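Local coordinates for esterase D (Lactobacillus rhamnosus, PDB 3DKR), which probably hydrolyses carboxylic esters, as an alpha/beta-hydrolase with a serine nucleophile and a charge-relay pair, at residues G99-G104 / A224-T229. Numbering follows the deposited sequence.
With ACT (acetate ion), chain B.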
loop_
_atom_site.group_PDB
_atom_site.type_symbol
_atom_site.label_atom_id
_atom_site.label_comp_id
_atom_site.label_asym_id
_atom_site.label_seq_id
_atom_site.Cartn_x
_atom_site.Cartn_y
_atom_site.Cartn_z
ATOM N N GLY A 99 1.674 1.184 -3.412
ATOM C CA GLY A 99 1.194 0.876 -2.070
ATOM C C GLY A 99 1.814 -0.358 -1.474
ATOM O O GLY A 99 2.507 -1.112 -2.162
ATOM N N LEU A 100 1.581 -0.541 -0.170
ATOM C CA LEU A 100 1.981 -1.763 0.545
ATOM C C LEU A 100 0.949 -2.867 0.251
ATOM O O LEU A 100 0.375 -2.860 -0.842
ATOM C CB LEU A 100 2.194 -1.482 2.041
ATOM C CG LEU A 100 3.576 -0.857 2.283
ATOM C CD1 LEU A 100 3.611 -0.019 3.573
ATOM C CD2 LEU A 100 4.653 -1.938 2.306
ATOM N N SER A 101 0.746 -3.867 1.114
ATOM C CA SER A 101 -0.165 -4.958 0.686
ATOM C C SER A 101 -1.584 -4.427 0.440
ATOM O O SER A 101 -2.151 -4.619 -0.641
ATOM C CB SER A 101 -0.182 -6.150 1.650
ATOM O OG SER A 101 1.051 -6.848 1.677
ATOM N N LEU A 102 -2.137 -3.738 1.424
ATOM C CA LEU A 102 -3.479 -3.180 1.296
ATOM C C LEU A 102 -3.500 -2.067 0.248
ATOM O O LEU A 102 -4.246 -2.137 -0.731
ATOM C CB LEU A 102 -3.978 -2.663 2.650
ATOM C CG LEU A 102 -5.352 -2.004 2.600
ATOM C CD1 LEU A 102 -6.476 -3.009 2.297
ATOM C CD2 LEU A 102 -5.604 -1.271 3.916
ATOM N N GLY A 103 -2.671 -1.043 0.447
ATOM C CA GLY A 103 -2.595 0.073 -0.496
ATOM C C GLY A 103 -2.324 -0.412 -1.910
ATOM O O GLY A 103 -2.810 0.182 -2.877
ATOM N N GLY A 104 -1.535 -1.481 -2.030
ATOM C CA GLY A 104 -1.168 -2.044 -3.343
ATOM C C GLY A 104 -2.326 -2.667 -4.109
ATOM O O GLY A 104 -2.319 -2.691 -5.335
ATOM N N ALA A 224 14.589 -9.118 4.240
ATOM C CA ALA A 224 13.772 -8.110 4.890
ATOM C C ALA A 224 12.423 -8.667 5.322
ATOM O O ALA A 224 11.850 -9.523 4.636
ATOM C CB ALA A 224 13.577 -6.946 3.943
ATOM N N LYS A 225 11.915 -8.173 6.453
ATOM C CA LYS A 225 10.547 -8.435 6.884
ATOM C C LYS A 225 9.593 -7.564 6.054
ATOM O O LYS A 225 10.008 -6.832 5.147
ATOM C CB LYS A 225 10.386 -8.162 8.390
ATOM C CG LYS A 225 11.359 -8.976 9.262
ATOM C CD LYS A 225 10.883 -9.100 10.708
ATOM N N HIS A 226 8.312 -7.654 6.374
ATOM C CA HIS A 226 7.262 -7.163 5.478
ATOM C C HIS A 226 7.381 -5.703 5.065
ATOM O O HIS A 226 7.274 -5.388 3.873
ATOM C CB HIS A 226 5.908 -7.412 6.121
ATOM C CG HIS A 226 4.751 -6.851 5.358
ATOM N ND1 HIS A 226 4.319 -7.390 4.166
ATOM C CD2 HIS A 226 3.924 -5.817 5.631
ATOM C CE1 HIS A 226 3.281 -6.693 3.728
ATOM N NE2 HIS A 226 3.018 -5.739 4.603
ATOM N N VAL A 227 7.573 -4.809 6.033
ATOM C CA VAL A 227 7.393 -3.376 5.764
ATOM C C VAL A 227 8.700 -2.800 5.242
ATOM O O VAL A 227 9.438 -2.109 5.954
ATOM C CB VAL A 227 6.844 -2.594 6.974
ATOM C CG1 VAL A 227 6.528 -1.140 6.583
ATOM C CG2 VAL A 227 5.572 -3.274 7.527
ATOM N N ILE A 228 8.968 -3.084 3.969
ATOM C CA ILE A 228 10.224 -2.715 3.344
ATOM C C ILE A 228 10.411 -1.202 3.131
ATOM O O ILE A 228 11.514 -0.762 2.821
ATOM C CB ILE A 228 10.480 -3.493 2.024
ATOM C CG1 ILE A 228 9.362 -3.275 1.000
ATOM C CG2 ILE A 228 10.661 -4.977 2.317
ATOM C CD1 ILE A 228 9.722 -3.836 -0.379
ATOM N N THR A 229 9.359 -0.414 3.330
ATOM C CA THR A 229 9.474 1.040 3.280
ATOM C C THR A 229 10.091 1.619 4.553
ATOM O O THR A 229 10.476 2.798 4.581
ATOM C CB THR A 229 8.102 1.695 3.092
ATOM O OG1 THR A 229 7.201 1.164 4.066
ATOM C CG2 THR A 229 7.560 1.424 1.678
HETATM C C ACT B . -0.074 -4.308 4.576
HETATM O O ACT B . -1.145 -3.798 4.129
HETATM O OXT ACT B . 1.005 -4.118 3.947
HETATM C CH3 ACT B . -0.063 -5.120 5.842
#
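Ser-101 and His-226, the predicted nucleophile and charge-relay histidine of an alpha/beta-hydrolase triad, meet with OG 3.0 Å from CE1, at the edge of the imidazole and in its plane. Ser-101 sits on the nucleophile elbow, the sharp turn between strand 94-99 and helix 101-113, in the sequence Gly-Leu-Ser-Leu-Gly; His-226 comes from the loop after strand 216-221. The hydroxyl makes no bond to NE2. With OG beside the backbone N and opposite the carbonyl carbon (chi1 -67°), it is hydrogen-bonded instead to Ser-125 O, which may relate to the rotation proposed for this enzyme's mechanism.

An acetate ion, probably from the crystallisation liquor, bridges His-226 NE2 and the backbone of the elbow. NE2 of His-226 donates to its OXT at 2.7 Å in a nearly straight bond (163°), and Ser-101 N reaches the same oxygen at 2.9 Å. The other oxygen, O, accepts from Leu-102 N. Tyr-31 N also bonds the acetate, and the backbone N-H groups of Leu-102 and Tyr-31 are the pair consistent with an oxyanion hole. With CG trans to the backbone N (chi1 175°), the ring of His-226 reaches the elbow with its CE1/NE2 edge, while ND1, the other ring nitrogen, bonds Asp-195 OD2; the two bonds together hold the ring's orientation. A phenylalanine here would probably leave Asp-195 without its ring partner and OXT with one donor fewer, breaking the relay.

Beside this polar site, Leu-100 packs against the histidine loop: Val-227, the central residue of an inverse gamma turn, offers CG1 at 4.3 Å from Leu-100 CD1. The same methyl approaches Thr-229, whose side chain runs obliquely past it; Thr-229 OG1, hydrogen-bonded to Asp-37 O, stands 3.8 Å from Leu-100 CD1.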